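Local structure of pesticidal crystal protein Cry2Aa (Bacillus thuringiensis serovar kurstaki, 1I5P) at residues L523-E526 and T531-Y534. The protein binds midgut epithelial cells of mosquito and moth larvae and promotes their colloid-osmotic lysis, acting as an insecticidal toxin. Sequence-based numbering, arbitrary orientation.
Sequences LRFE and TARY
Phe525 reaches between the two sheets of the C-terminal jelly-roll beta sandwich of the three-domain delta-endotoxin fold, and the far end of its ring meets the methyl group of Ala532, CZ to CB at 3.9 Å. The ring takes that methyl obliquely. With CG anti to its own carbonyl carbon (chi1 -59°), and hence beside its backbone N, the ring is directed at the facing strand. Beside this pair, Leu523 and Tyr534 approach from opposite directions: the CD2 methyl of Leu523 lies 3.7 Å from the phenolic OH of Tyr534. That oxygen makes its hydrogen bond elsewhere, with the carbonyl O of Pro498, so its polar end is satisfied although buried, and Leu523 merely packs against it.

No hydrogen bond joins the two segments. The CA atoms of Leu523 and Ala532 are 9.5 Å apart, a spacing for side chains meeting between sheets. Strand 522-525 pairs with 510-513 and 617-626, whereas 530-537 belongs to the sheet with 602-610; the short connection between them passes from one layer of the sandwich to the other. Phe617 and Val609, one from each layer, also pack on Phe525.

On the other side of strand 522-525, Arg524 turns away from this core and grips Glu526 side-on. Arg524 NE and NH2 both donate to Glu526 OE2, each at 2.9 Å, and the carboxylate oxygen lies close to the guanidinium plane. Arg533 likewise leaves the core, forming a salt bridge with Asp606.

Charge is thus kept to the outer surfaces of the two strands, each held by backbone hydrogen bonds in its own sheet. The direct contact between them is van der Waals packing, 103 Å² buried with both sides summed, with one buried hydroxyl whose bonding need is met from outside the pair.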
ATOM      1  N   LEU A 523     -10.672  -4.924  -7.827  1.00 14.72           N
ATOM      2  CA  LEU A 523     -11.120  -6.234  -8.272  1.00 16.40           C
ATOM      3  C   LEU A 523     -11.928  -5.984  -9.543  1.00 17.39           C
ATOM      4  O   LEU A 523     -12.972  -5.328  -9.508  1.00 15.52           O
ATOM      5  CB  LEU A 523     -11.992  -6.887  -7.191  1.00 17.86           C
ATOM      6  CG  LEU A 523     -11.951  -8.413  -7.075  1.00 22.50           C
ATOM      7  CD1 LEU A 523     -10.509  -8.891  -6.908  1.00 18.44           C
ATOM      8  CD2 LEU A 523     -12.808  -8.857  -5.884  1.00 20.39           C
ATOM      9  N   ARG A 524     -11.432  -6.486 -10.669  1.00 17.10           N
ATOM     10  CA  ARG A 524     -12.122  -6.293 -11.937  1.00 19.10           C
ATOM     11  C   ARG A 524     -12.962  -7.505 -12.319  1.00 17.48           C
ATOM     12  O   ARG A 524     -12.433  -8.598 -12.529  1.00 18.45           O
ATOM     13  CB  ARG A 524     -11.119  -5.993 -13.057  1.00 18.59           C
ATOM     14  CG  ARG A 524     -11.789  -5.664 -14.386  1.00 21.32           C
ATOM     15  CD  ARG A 524     -10.789  -5.406 -15.511  1.00 20.38           C
ATOM     16  NE  ARG A 524     -10.041  -6.602 -15.898  1.00 19.66           N
ATOM     17  CZ  ARG A 524      -8.728  -6.749 -15.741  1.00 20.62           C
ATOM     18  NH1 ARG A 524      -8.008  -5.776 -15.198  1.00 21.75           N
ATOM     19  NH2 ARG A 524      -8.130  -7.860 -16.143  1.00 18.57           N
ATOM     20  N   PHE A 525     -14.271  -7.302 -12.399  1.00 17.31           N
ATOM     21  CA  PHE A 525     -15.195  -8.366 -12.777  1.00 19.76           C
ATOM     22  C   PHE A 525     -15.400  -8.310 -14.290  1.00 20.82           C
ATOM     23  O   PHE A 525     -15.847  -7.296 -14.827  1.00 20.22           O
ATOM     24  CB  PHE A 525     -16.548  -8.187 -12.073  1.00 17.57           C
ATOM     25  CG  PHE A 525     -16.464  -8.189 -10.570  1.00 17.65           C
ATOM     26  CD1 PHE A 525     -17.024  -7.149  -9.830  1.00 17.96           C
ATOM     27  CD2 PHE A 525     -15.826  -9.223  -9.893  1.00 16.39           C
ATOM     28  CE1 PHE A 525     -16.949  -7.141  -8.435  1.00 16.60           C
ATOM     29  CE2 PHE A 525     -15.744  -9.224  -8.496  1.00 16.85           C
ATOM     30  CZ  PHE A 525     -16.308  -8.180  -7.768  1.00 14.50           C
ATOM     31  N   GLU A 526     -15.061  -9.392 -14.978  1.00 21.51           N
ATOM     32  CA  GLU A 526     -15.222  -9.439 -16.427  1.00 23.08           C
ATOM     33  C   GLU A 526     -16.423 -10.282 -16.820  1.00 24.61           C
ATOM     34  O   GLU A 526     -16.832 -10.288 -17.979  1.00 26.06           O
ATOM     35  CB  GLU A 526     -13.955  -9.992 -17.083  1.00 21.08           C
ATOM     36  CG  GLU A 526     -12.778  -9.035 -17.027  1.00 20.74           C
ATOM     37  CD  GLU A 526     -11.544  -9.576 -17.721  1.00 21.78           C
ATOM     38  OE1 GLU A 526     -11.653 -10.597 -18.431  1.00 23.03           O
ATOM     39  OE2 GLU A 526     -10.462  -8.972 -17.564  1.00 23.50           O
ATOM     40  N   THR A 531     -20.514 -12.398  -7.772  1.00 18.77           N
ATOM     41  CA  THR A 531     -20.770 -11.973  -6.408  1.00 16.92           C
ATOM     42  C   THR A 531     -19.518 -12.122  -5.565  1.00 16.86           C
ATOM     43  O   THR A 531     -18.868 -13.169  -5.577  1.00 16.24           O
ATOM     44  CB  THR A 531     -21.897 -12.802  -5.756  1.00 17.98           C
ATOM     45  OG1 THR A 531     -23.139 -12.516  -6.412  1.00 19.70           O
ATOM     46  CG2 THR A 531     -22.017 -12.467  -4.276  1.00 14.92           C
ATOM     47  N   ALA A 532     -19.183 -11.056  -4.850  1.00 14.14           N
ATOM     48  CA  ALA A 532     -18.028 -11.041  -3.970  1.00 14.62           C
ATOM     49  C   ALA A 532     -18.549 -10.873  -2.546  1.00 15.26           C
ATOM     50  O   ALA A 532     -19.217  -9.883  -2.230  1.00 15.91           O
ATOM     51  CB  ALA A 532     -17.094  -9.879  -4.334  1.00 10.78           C
ATOM     52  N   ARG A 533     -18.265 -11.847  -1.690  1.00 15.39           N
ATOM     53  CA  ARG A 533     -18.712 -11.772  -0.310  1.00 14.82           C
ATOM     54  C   ARG A 533     -17.601 -11.339   0.630  1.00 15.16           C
ATOM     55  O   ARG A 533     -16.467 -11.799   0.522  1.00 14.94           O
ATOM     56  CB  ARG A 533     -19.255 -13.121   0.167  1.00 14.38           C
ATOM     57  CG  ARG A 533     -19.341 -13.210   1.696  1.00 14.34           C
ATOM     58  CD  ARG A 533     -20.165 -14.384   2.170  1.00 17.71           C
ATOM     59  NE  ARG A 533     -21.571 -14.221   1.814  1.00 18.27           N
ATOM     60  CZ  ARG A 533     -22.529 -15.077   2.152  1.00 20.62           C
ATOM     61  NH1 ARG A 533     -22.234 -16.163   2.855  1.00 20.31           N
ATOM     62  NH2 ARG A 533     -23.784 -14.839   1.798  1.00 20.49           N
ATOM     63  N   TYR A 534     -17.951 -10.462   1.563  1.00 15.03           N
ATOM     64  CA  TYR A 534     -17.019  -9.967   2.565  1.00 13.53           C
ATOM     65  C   TYR A 534     -17.640 -10.177   3.938  1.00 14.41           C
ATOM     66  O   TYR A 534     -18.860 -10.112   4.095  1.00 11.32           O
ATOM     67  CB  TYR A 534     -16.730  -8.483   2.343  1.00 15.39           C
ATOM     68  CG  TYR A 534     -16.161  -8.199   0.977  1.00 14.64           C
ATOM     69  CD1 TYR A 534     -16.990  -8.080  -0.131  1.00 12.52           C
ATOM     70  CD2 TYR A 534     -14.785  -8.122   0.782  1.00 15.29           C
ATOM     71  CE1 TYR A 534     -16.467  -7.899  -1.409  1.00 15.00           C
ATOM     72  CE2 TYR A 534     -14.250  -7.941  -0.492  1.00 16.86           C
ATOM     73  CZ  TYR A 534     -15.098  -7.835  -1.579  1.00 13.43           C
ATOM     74  OH  TYR A 534     -14.572  -7.700  -2.840  1.00 14.78           O
TER